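Local structure of putative acetyltransferase (Clostridium difficile, 3DSB) at residues A28-G33 against S89-K94; T73-D78 against F84-S89; M122-E127 against A135-L140. The protein probably catalyses transfer of an acyl group, such as acetyl, as an acetyltransferase of the GNAT family. All blocks are in the same frame, centred on the assembly; numbering follows the deposited sequence. Where two conformers were deposited one is given.

Interaction 1 (A28-G33 against S89-K94)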
loop_
_atom_site.group_PDB
_atom_site.type_symbol
_atom_site.label_atom_id
_atom_site.label_comp_id
_atom_site.label_asym_id
_atom_site.label_seq_id
_atom_site.Cartn_x
_atom_site.Cartn_y
_atom_site.Cartn_z
ATOM N N ALA A 28 -2.536 -16.250 -10.481
ATOM C CA ALA A 28 -1.223 -16.385 -9.855
ATOM C C ALA A 28 -0.482 -17.467 -10.595
ATOM O O ALA A 28 0.759 -17.341 -10.852
ATOM C CB ALA A 28 -1.398 -16.726 -8.390
ATOM N N LYS A 29 -1.204 -18.514 -11.005
ATOM C CA LYS A 29 -0.512 -19.542 -11.799
ATOM C C LYS A 29 -0.066 -18.975 -13.141
ATOM O O LYS A 29 1.109 -19.129 -13.545
ATOM C CB LYS A 29 -1.374 -20.776 -11.988
ATOM C CG LYS A 29 -0.678 -21.867 -12.832
ATOM C CD LYS A 29 0.543 -22.492 -12.132
ATOM C CE LYS A 29 1.218 -23.580 -13.013
ATOM N NZ LYS A 29 2.669 -23.922 -12.692
ATOM N N GLU A 30 -0.982 -18.311 -13.849
ATOM C CA GLU A 30 -0.665 -17.871 -15.220
ATOM C C GLU A 30 0.396 -16.761 -15.307
ATOM O O GLU A 30 1.192 -16.769 -16.277
ATOM C CB GLU A 30 -1.976 -17.436 -15.949
ATOM C CG GLU A 30 -3.103 -18.508 -16.039
ATOM C CD GLU A 30 -4.479 -17.922 -16.550
ATOM O OE1 GLU A 30 -5.562 -18.552 -16.351
ATOM O OE2 GLU A 30 -4.429 -16.826 -17.161
ATOM N N THR A 31 0.449 -15.840 -14.333
ATOM C CA THR A 31 1.290 -14.608 -14.377
ATOM C C THR A 31 2.532 -14.486 -13.457
ATOM O O THR A 31 3.404 -13.608 -13.681
ATOM C CB THR A 31 0.483 -13.294 -14.155
ATOM O OG1 THR A 31 0.134 -13.139 -12.769
ATOM C CG2 THR A 31 -0.742 -13.239 -15.034
ATOM N N GLU A 32 2.588 -15.316 -12.416
ATOM C CA GLU A 32 3.701 -15.322 -11.456
ATOM C C GLU A 32 4.214 -16.750 -11.262
ATOM O O GLU A 32 5.093 -17.008 -10.428
ATOM C CB GLU A 32 3.270 -14.724 -10.109
ATOM C CG GLU A 32 3.097 -13.219 -10.146
ATOM C CD GLU A 32 2.740 -12.607 -8.820
ATOM O OE1 GLU A 32 3.186 -13.100 -7.758
ATOM O OE2 GLU A 32 2.022 -11.579 -8.839
ATOM N N GLY A 33 3.681 -17.689 -12.026
ATOM C CA GLY A 33 4.061 -19.085 -11.834
ATOM C C GLY A 33 3.830 -19.664 -10.435
ATOM O O GLY A 33 4.576 -20.551 -10.021
ATOM N N SER A 89 -4.613 -6.670 -8.718
ATOM C CA SER A 89 -4.878 -7.790 -9.603
ATOM C C SER A 89 -5.924 -7.454 -10.639
ATOM O O SER A 89 -6.847 -6.688 -10.387
ATOM C CB SER A 89 -5.400 -8.976 -8.793
ATOM O OG SER A 89 -6.643 -8.643 -8.170
ATOM N N VAL A 90 -5.774 -8.073 -11.799
ATOM C CA VAL A 90 -6.803 -8.058 -12.848
ATOM C C VAL A 90 -6.809 -9.449 -13.477
ATOM O O VAL A 90 -5.757 -9.998 -13.792
ATOM C CB VAL A 90 -6.501 -7.021 -13.965
ATOM C CG1 VAL A 90 -7.684 -6.918 -14.937
ATOM C CG2 VAL A 90 -6.103 -5.629 -13.427
ATOM N N TYR A 91 -7.996 -10.006 -13.720
ATOM C CA TYR A 91 -8.068 -11.336 -14.358
ATOM C C TYR A 91 -9.353 -11.387 -15.185
ATOM O O TYR A 91 -10.434 -10.949 -14.721
ATOM C CB TYR A 91 -8.140 -12.456 -13.298
ATOM C CG TYR A 91 -8.130 -13.834 -13.922
ATOM C CD1 TYR A 91 -6.925 -14.404 -14.344
ATOM C CD2 TYR A 91 -9.307 -14.546 -14.130
ATOM C CE1 TYR A 91 -6.899 -15.643 -14.960
ATOM C CE2 TYR A 91 -9.268 -15.812 -14.739
ATOM C CZ TYR A 91 -8.061 -16.353 -15.136
ATOM O OH TYR A 91 -8.047 -17.619 -15.743
ATOM N N VAL A 92 -9.231 -11.992 -16.352
ATOM C CA VAL A 92 -10.356 -12.177 -17.265
ATOM C C VAL A 92 -10.447 -13.677 -17.559
ATOM O O VAL A 92 -9.457 -14.290 -17.988
ATOM C CB VAL A 92 -10.145 -11.399 -18.599
ATOM C CG1 VAL A 92 -11.373 -11.624 -19.568
ATOM C CG2 VAL A 92 -9.931 -9.921 -18.355
ATOM N N ASP A 93 -11.619 -14.261 -17.335
ATOM C CA ASP A 93 -11.889 -15.661 -17.689
ATOM C C ASP A 93 -11.499 -15.915 -19.144
ATOM O O ASP A 93 -11.790 -15.096 -20.028
ATOM C CB ASP A 93 -13.404 -15.869 -17.470
ATOM C CG ASP A 93 -13.901 -17.259 -17.787
ATOM O OD1 ASP A 93 -13.561 -17.856 -18.839
ATOM O OD2 ASP A 93 -14.711 -17.717 -16.957
ATOM N N LYS A 94 -10.813 -17.034 -19.377
ATOM C CA LYS A 94 -10.278 -17.296 -20.718
ATOM C C LYS A 94 -11.311 -17.289 -21.833
ATOM O O LYS A 94 -10.952 -16.984 -22.984
ATOM C CB LYS A 94 -9.511 -18.621 -20.764
ATOM C CG LYS A 94 -8.163 -18.549 -20.071
ATOM C CD LYS A 94 -7.403 -19.866 -20.204
ATOM C CE LYS A 94 -6.018 -19.801 -19.581
ATOM N NZ LYS A 94 -5.387 -21.166 -19.521
#
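E30, on the last turns of helix 17-32, and Y91, on strand 82-92, run into each other at about a right angle. The extended E30 chain brings its carboxylate to the phenol edge of Y91, close to the ring plane, and the two flat groups are turned 56° apart. Y91 OH donates to E30 OE1 over 2.7 Å, reaching that oxygen on its syn side but 28° out of the carboxylate plane. The ring gets there because CG lies anti to the backbone N (chi1 -177°), which carries the hydroxyl from the strand to the helix. K94, just beyond the strand, brings the end of its extended chain to the same carboxylate: CE lies 3.5 Å from E30 OE1, while NZ, 4.1 Å from that oxygen, is near enough for attraction but too far for a salt bridge. The other oxygen, OE2, forms a salt bridge with R97, so each oxygen has its own partner. F23, earlier in helix 17-32, meets the Y91 ring at an angle. The contact ties this helix to the strand-to-loop junction of a GNAT fold, where R97 lies just ahead of helix 101-115, the region that in relatives binds the pyrophosphate of acetyl-CoA.

Interaction 2 (T73-D78 against F84-S89). With BET (trimethyl glycine), chain D.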
loop_
_atom_site.group_PDB
_atom_site.type_symbol
_atom_site.label_atom_id
_atom_site.label_comp_id
_atom_site.label_asym_id
_atom_site.label_seq_id
_atom_site.Cartn_x
_atom_site.Cartn_y
_atom_site.Cartn_z
ATOM N N THR A 73 -6.279 -1.818 -3.346
ATOM C CA THR A 73 -6.215 -1.421 -1.946
ATOM C C THR A 73 -5.883 0.075 -1.887
ATOM O O THR A 73 -5.637 0.706 -2.914
ATOM C CB THR A 73 -5.115 -2.194 -1.204
ATOM O OG1 THR A 73 -3.870 -1.959 -1.834
ATOM C CG2 THR A 73 -5.352 -3.700 -1.181
ATOM N N TYR A 74 -5.818 0.618 -0.661
ATOM C CA TYR A 74 -5.521 2.059 -0.498
ATOM C C TYR A 74 -4.220 2.277 0.231
ATOM O O TYR A 74 -3.861 1.480 1.101
ATOM C CB TYR A 74 -6.556 2.729 0.395
ATOM C CG TYR A 74 -7.949 2.479 -0.073
ATOM C CD1 TYR A 74 -8.461 3.212 -1.111
ATOM C CD2 TYR A 74 -8.757 1.484 0.532
ATOM C CE1 TYR A 74 -9.796 3.000 -1.570
ATOM C CE2 TYR A 74 -10.069 1.247 0.068
ATOM C CZ TYR A 74 -10.581 2.024 -0.981
ATOM O OH TYR A 74 -11.868 1.820 -1.436
ATOM N N GLU A 75 -3.560 3.388 -0.104
ATOM C CA GLU A 75 -2.465 3.891 0.723
ATOM C C GLU A 75 -2.771 5.329 1.102
ATOM O O GLU A 75 -2.806 6.208 0.238
ATOM C CB GLU A 75 -1.162 3.898 -0.088
ATOM C CG GLU A 75 -0.013 4.587 0.664
ATOM C CD GLU A 75 1.169 4.983 -0.227
ATOM O OE1 GLU A 75 1.284 4.487 -1.366
ATOM O OE2 GLU A 75 1.969 5.824 0.229
ATOM N N TRP A 76 -3.002 5.581 2.402
ATOM C CA TRP A 76 -3.266 6.958 2.832
ATOM C C TRP A 76 -1.963 7.759 2.774
ATOM O O TRP A 76 -0.942 7.320 3.310
ATOM C CB TRP A 76 -3.814 6.985 4.262
ATOM C CG TRP A 76 -4.166 8.396 4.684
ATOM C CD1 TRP A 76 -3.487 9.177 5.581
ATOM C CD2 TRP A 76 -5.246 9.193 4.178
ATOM N NE1 TRP A 76 -4.095 10.434 5.669
ATOM C CE2 TRP A 76 -5.175 10.458 4.816
ATOM C CE3 TRP A 76 -6.271 8.959 3.237
ATOM C CZ2 TRP A 76 -6.104 11.473 4.553
ATOM C CZ3 TRP A 76 -7.197 9.976 2.992
ATOM C CH2 TRP A 76 -7.107 11.206 3.637
ATOM N N SER A 77 -2.033 8.939 2.166
ATOM C CA SER A 77 -0.949 9.897 2.209
ATOM C C SER A 77 -1.297 11.038 3.165
ATOM O O SER A 77 -2.196 11.849 2.874
ATOM C CB SER A 77 -0.672 10.475 0.810
ATOM O OG SER A 77 0.266 11.557 0.882
ATOM N N ASP A 78 -0.578 11.110 4.295
ATOM C CA ASP A 78 -0.758 12.235 5.200
ATOM C C ASP A 78 -0.235 13.522 4.610
ATOM O O ASP A 78 -0.907 14.577 4.743
ATOM C CB ASP A 78 -0.156 11.950 6.585
ATOM C CG ASP A 78 1.281 11.412 6.552
ATOM O OD1 ASP A 78 1.860 11.250 5.466
ATOM O OD2 ASP A 78 1.822 11.177 7.657
ATOM N N PHE A 84 -3.750 7.060 -2.312
ATOM C CA PHE A 84 -3.395 6.410 -3.569
ATOM C C PHE A 84 -4.197 5.138 -3.651
ATOM O O PHE A 84 -4.382 4.428 -2.653
ATOM C CB PHE A 84 -1.926 6.027 -3.533
ATOM C CG PHE A 84 -0.999 7.187 -3.658
ATOM C CD1 PHE A 84 -0.669 7.707 -4.913
ATOM C CD2 PHE A 84 -0.429 7.759 -2.516
ATOM C CE1 PHE A 84 0.201 8.768 -5.044
ATOM C CE2 PHE A 84 0.445 8.848 -2.627
ATOM C CZ PHE A 84 0.768 9.347 -3.901
ATOM N N LEU A 85 -4.685 4.847 -4.851
ATOM C CA LEU A 85 -5.309 3.579 -5.107
ATOM C C LEU A 85 -4.257 2.642 -5.732
ATOM O O LEU A 85 -3.593 3.051 -6.708
ATOM C CB LEU A 85 -6.513 3.829 -6.021
ATOM C CG LEU A 85 -7.457 2.706 -6.412
ATOM C CD1 LEU A 85 -8.877 3.243 -6.547
ATOM C CD2 LEU A 85 -7.017 2.051 -7.698
ATOM N N TRP A 86 -4.075 1.448 -5.151
ATOM C CA TRP A 86 -3.067 0.498 -5.669
ATOM C C TRP A 86 -3.796 -0.684 -6.296
ATOM O O TRP A 86 -4.471 -1.441 -5.605
ATOM C CB TRP A 86 -2.175 -0.023 -4.532
ATOM C CG TRP A 86 -1.161 0.935 -4.081
ATOM C CD1 TRP A 86 -1.340 2.039 -3.292
ATOM C CD2 TRP A 86 0.223 0.959 -4.504
ATOM N NE1 TRP A 86 -0.124 2.703 -3.114
ATOM C CE2 TRP A 86 0.851 2.047 -3.830
ATOM C CE3 TRP A 86 1.017 0.096 -5.269
ATOM C CZ2 TRP A 86 2.215 2.346 -3.999
ATOM C CZ3 TRP A 86 2.357 0.409 -5.452
ATOM C CH2 TRP A 86 2.949 1.505 -4.802
ATOM N N ILE A 87 -3.657 -0.847 -7.611
ATOM C CA ILE A 87 -4.292 -1.997 -8.303
ATOM C C ILE A 87 -3.430 -3.208 -8.026
ATOM O O ILE A 87 -2.227 -3.200 -8.364
ATOM C CB ILE A 87 -4.410 -1.740 -9.831
ATOM C CG1 ILE A 87 -5.326 -0.535 -10.078
ATOM C CG2 ILE A 87 -4.903 -3.001 -10.560
ATOM C CD1 ILE A 87 -5.342 -0.067 -11.525
ATOM N N GLN A 88 -4.022 -4.253 -7.464
ATOM C CA GLN A 88 -3.306 -5.465 -7.049
ATOM C C GLN A 88 -3.515 -6.655 -7.960
ATOM O O GLN A 88 -2.691 -7.556 -8.004
ATOM C CB GLN A 88 -3.694 -5.877 -5.618
ATOM C CG GLN A 88 -3.473 -4.791 -4.579
ATOM C CD GLN A 88 -2.024 -4.351 -4.381
ATOM O OE1 GLN A 88 -1.090 -4.927 -4.969
ATOM N NE2 GLN A 88 -1.836 -3.304 -3.550
ATOM N N SER A 89 -4.613 -6.670 -8.718
ATOM C CA SER A 89 -4.878 -7.790 -9.603
ATOM C C SER A 89 -5.924 -7.454 -10.639
ATOM O O SER A 89 -6.847 -6.688 -10.387
ATOM C CB SER A 89 -5.400 -8.976 -8.793
ATOM O OG SER A 89 -6.643 -8.643 -8.170
HETATM N N BET D . 4.480 10.311 -2.786
HETATM C CA BET D . 3.283 10.502 -1.898
HETATM C C BET D . 3.435 11.217 -0.563
HETATM O O BET D . 2.874 10.753 0.490
HETATM O OXT BET D . 4.016 12.335 -0.606
HETATM C C1 BET D . 4.722 8.883 -2.886
HETATM C C2 BET D . 4.284 10.821 -4.150
HETATM C C3 BET D . 5.696 10.949 -2.264
#
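E75 and W86 meet on one face of an antiparallel hairpin, and the glutamate can be traced outward from its backbone. E75 CB lies 3.4 Å from W86 NE1. With CG anti to the backbone N (chi1 172°) and the chain extended beyond it, the side chain runs alongside F84, pointing the same way, and CD passes 3.9 Å from F84 CD2. At the tip, OE1 takes the indole N-H from W86 NE1 at 2.9 Å, through its anti lone pair and close to the indole plane; the bond is somewhat bent, at 145°. OE2 is hydrogen-bonded to Y125 OH of the second subunit, so each carboxylate oxygen has a partner and the group is fixed in rotation at the dimer interface. Further along the same face Q88 NE2 gives a nearly straight bond to T73 OG1 (3.0 Å), with the hydroxyl lying in the amide plane. Beneath these side chains T73 with W86 and E75 with F84 are hydrogen-bonded pairs, with Y74 and L85 the non-hydrogen-bonded pair between them. Toward the turn, S77 OG donates to the carboxylate O of trimethyl glycine at 2.8 Å, and the F84 ring meets its CA edge-on, CE2 to CA 3.4 Å. Strand 82-92 lies between strand 65-77 and strand 119-127 in the sheet; on the other face, L85 packs on I109 and C113 of helix 101-115. Farther along strand 82-92, Q88 and S89 both face M71 of strand 65-77, a classic beta bulge.

Interaction 3 (M122-E127 against A135-L140). With BET (trimethyl glycine), chain D; BET (trimethyl glycine), chain F.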
loop_
_atom_site.group_PDB
_atom_site.type_symbol
_atom_site.label_atom_id
_atom_site.label_comp_id
_atom_site.label_asym_id
_atom_site.label_seq_id
_atom_site.Cartn_x
_atom_site.Cartn_y
_atom_site.Cartn_z
HETATM N N MSE A 122 -2.709 6.709 -8.688
HETATM C CA MSE A 122 -3.091 5.320 -8.924
HETATM C C MSE A 122 -1.816 4.592 -9.239
HETATM O O MSE A 122 -1.063 5.021 -10.126
HETATM C CB MSE A 122 -4.082 5.217 -10.107
HETATM C CG MSE A 122 -4.653 3.844 -10.270
HETATM SE SE MSE A 122 -5.866 3.835 -11.797
HETATM C CE MSE A 122 -4.581 3.127 -13.111
ATOM N N ARG A 123 -1.532 3.524 -8.488
ATOM C CA ARG A 123 -0.235 2.863 -8.564
ATOM C C ARG A 123 -0.342 1.361 -8.641
ATOM O O ARG A 123 -1.384 0.821 -8.336
ATOM C CB ARG A 123 0.616 3.266 -7.360
ATOM C CG ARG A 123 1.054 4.717 -7.438
ATOM C CD ARG A 123 1.777 5.185 -6.182
ATOM N NE ARG A 123 2.384 6.480 -6.475
ATOM C CZ ARG A 123 3.022 7.215 -5.574
ATOM N NH1 ARG A 123 3.129 6.771 -4.334
ATOM N NH2 ARG A 123 3.527 8.388 -5.938
ATOM N N LEU A 124 0.739 0.701 -9.056
ATOM C CA LEU A 124 0.809 -0.746 -8.908
ATOM C C LEU A 124 2.273 -1.128 -8.836
ATOM O O LEU A 124 3.163 -0.345 -9.253
ATOM C CB LEU A 124 0.059 -1.505 -10.022
ATOM C CG LEU A 124 0.529 -1.313 -11.468
ATOM C CD1 LEU A 124 1.802 -2.106 -11.797
ATOM C CD2 LEU A 124 -0.594 -1.698 -12.455
ATOM N N TYR A 125 2.552 -2.331 -8.338
ATOM C CA TYR A 125 3.935 -2.896 -8.464
ATOM C C TYR A 125 3.844 -4.211 -9.228
ATOM O O TYR A 125 2.841 -4.939 -9.119
ATOM C CB TYR A 125 4.685 -3.023 -7.094
ATOM C CG TYR A 125 3.971 -3.912 -6.067
ATOM C CD1 TYR A 125 4.198 -5.301 -6.052
ATOM C CD2 TYR A 125 3.029 -3.386 -5.168
ATOM C CE1 TYR A 125 3.512 -6.156 -5.165
ATOM C CE2 TYR A 125 2.383 -4.224 -4.236
ATOM C CZ TYR A 125 2.603 -5.611 -4.269
ATOM O OH TYR A 125 1.938 -6.506 -3.415
ATOM N N VAL A 126 4.892 -4.509 -9.991
ATOM C CA VAL A 126 4.936 -5.712 -10.811
ATOM C C VAL A 126 6.341 -6.293 -10.855
ATOM O O VAL A 126 7.327 -5.557 -10.778
ATOM C CB VAL A 126 4.409 -5.387 -12.243
ATOM C CG1 VAL A 126 5.278 -4.332 -12.972
ATOM C CG2 VAL A 126 4.238 -6.661 -13.089
ATOM N N GLU A 127 6.436 -7.610 -10.959
ATOM C CA GLU A 127 7.753 -8.239 -11.066
ATOM C C GLU A 127 8.555 -7.650 -12.208
ATOM O O GLU A 127 8.013 -7.427 -13.301
ATOM C CB GLU A 127 7.607 -9.747 -11.337
ATOM C CG GLU A 127 7.091 -10.552 -10.224
ATOM C CD GLU A 127 6.906 -12.043 -10.602
ATOM O OE1 GLU A 127 7.176 -12.416 -11.759
ATOM O OE2 GLU A 127 6.460 -12.812 -9.732
ATOM N N ALA A 135 4.680 -2.345 -21.778
ATOM C CA ALA A 135 3.873 -1.967 -22.943
ATOM C C ALA A 135 2.397 -1.915 -22.593
ATOM O O ALA A 135 1.678 -1.025 -23.041
ATOM C CB ALA A 135 4.101 -2.945 -24.106
ATOM N N THR A 136 1.941 -2.906 -21.834
ATOM C CA THR A 136 0.543 -2.956 -21.422
ATOM C C THR A 136 0.164 -1.720 -20.611
ATOM O O THR A 136 -0.845 -1.081 -20.894
ATOM C CB THR A 136 0.265 -4.224 -20.616
ATOM O OG1 THR A 136 0.375 -5.362 -21.486
ATOM C CG2 THR A 136 -1.129 -4.192 -19.985
ATOM N N TYR A 137 0.966 -1.386 -19.601
ATOM C CA TYR A 137 0.615 -0.215 -18.788
ATOM C C TYR A 137 0.820 1.097 -19.513
ATOM O O TYR A 137 0.027 2.046 -19.361
ATOM C CB TYR A 137 1.357 -0.218 -17.451
ATOM C CG TYR A 137 1.018 -1.433 -16.648
ATOM C CD1 TYR A 137 -0.306 -1.887 -16.544
ATOM C CD2 TYR A 137 2.030 -2.154 -16.003
ATOM C CE1 TYR A 137 -0.608 -3.031 -15.817
ATOM C CE2 TYR A 137 1.742 -3.280 -15.267
ATOM C CZ TYR A 137 0.427 -3.714 -15.156
ATOM O OH TYR A 137 0.150 -4.845 -14.434
ATOM N N GLU A 138 1.883 1.183 -20.313
ATOM C CA GLU A 138 2.098 2.401 -21.104
ATOM C C GLU A 138 0.922 2.727 -22.012
ATOM O O GLU A 138 0.553 3.877 -22.181
ATOM C CB GLU A 138 3.348 2.277 -21.951
ATOM C CG GLU A 138 4.434 3.184 -21.483
ATOM C CD GLU A 138 5.370 2.551 -20.486
ATOM O OE1 GLU A 138 6.600 2.600 -20.802
ATOM O OE2 GLU A 138 4.892 2.036 -19.418
ATOM N N SER A 139 0.310 1.701 -22.578
ATOM C CA SER A 139 -0.856 1.923 -23.439
ATOM C C SER A 139 -2.059 2.457 -22.652
ATOM O O SER A 139 -3.025 2.986 -23.239
ATOM C CB SER A 139 -1.217 0.650 -24.207
ATOM O OG SER A 139 -0.295 0.459 -25.268
ATOM N N LEU A 140 -2.013 2.286 -21.328
ATOM C CA LEU A 140 -3.049 2.804 -20.448
ATOM C C LEU A 140 -2.615 4.104 -19.730
ATOM O O LEU A 140 -3.239 4.519 -18.747
ATOM C CB LEU A 140 -3.442 1.723 -19.430
ATOM C CG LEU A 140 -4.247 0.563 -20.056
ATOM C CD1 LEU A 140 -4.057 -0.671 -19.194
ATOM C CD2 LEU A 140 -5.701 0.957 -20.163
HETATM N N BET D . 4.480 10.311 -2.786
HETATM C CA BET D . 3.283 10.502 -1.898
HETATM C C BET D . 3.435 11.217 -0.563
HETATM O O BET D . 2.874 10.753 0.490
HETATM O OXT BET D . 4.016 12.335 -0.606
HETATM C C1 BET D . 4.722 8.883 -2.886
HETATM C C2 BET D . 4.284 10.821 -4.150
HETATM C C3 BET D . 5.696 10.949 -2.264
HETATM N N BET F . 3.136 -10.557 -3.060
HETATM C CA BET F . 2.009 -10.617 -2.093
HETATM C C BET F . 0.656 -11.091 -2.561
HETATM O O BET F . -0.486 -10.498 -2.273
HETATM O OXT BET F . 0.783 -12.202 -3.089
HETATM C C1 BET F . 4.381 -11.114 -2.511
HETATM C C2 BET F . 2.845 -11.189 -4.356
HETATM C C3 BET F . 3.366 -9.128 -3.215
#
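The strand-to-helix unit near the end of the GNAT fold, strand 119-127 followed by helix 133-138, is closed by L124 and V126 packing against Y137. The contact is apolar and rests on one aromatic ring. L124 and Y137 approach from opposite directions, the leucine off the strand and the tyrosine off the helix. L124 CD2 sits over one face of the ring, 3.8 Å from its centroid and 23° off the normal, a CH-pi contact displaced toward the rim on the CZ side. V126, two residues on and pointing the same way, comes to the edge of the ring instead, CG1 to CE2 of Y137 at 4.3 Å. M142 touches both L124 and Y137, and Y150 of the second subunit meets the Y137 ring as well, so the tyrosine is part of the dimer boundary. Residues 122-127 pair there with an antiparallel strand of that subunit, which carries the sheet across the interface. R123 and Y125 point to the opposite side of the strand, each to a different trimethyl glycine, though their approaches to the ligand methyls are unusually short and doubtful. R123 NE forms a salt bridge to E151 of the second subunit and its charged group makes a cation-pi contact with F84, while Y125 OH is hydrogen-bonded to E75 of the second subunit. On the Y137 side, CG of L124 is placed between the backbone N and the carbonyl carbon (chi1 61°), which turns both methyls to the tyrosine: CD1 reaches CE2 of Y137 at 3.7 Å, and CD2 lies 3.5 Å from CZ of the same ring.

In the fold
All three contacts reach one sheet. Interactions 1 and 2 share S89 on strand 82-92, yet their centres are 20 Å apart on opposite sides of the chain's centre. Interaction 3 joins interaction 2 through the neighbouring strand: L85 O to R123 N (2.8 Å) and I87 N to R123 O (2.9 Å) are probable hydrogen bonds. Both also touch the same trimethyl glycine, through S77 and F84 of the hairpin and R123 of strand 119-127. Interaction 1 meets interaction 3 where E32 CG approaches E127 OE2 at 3.4 Å; E32 and Y125 touch a second trimethyl glycine, held by S77 of the second subunit. In GNAT relatives strands equivalent to 82-92 and 119-127 diverge to admit acetyl-CoA.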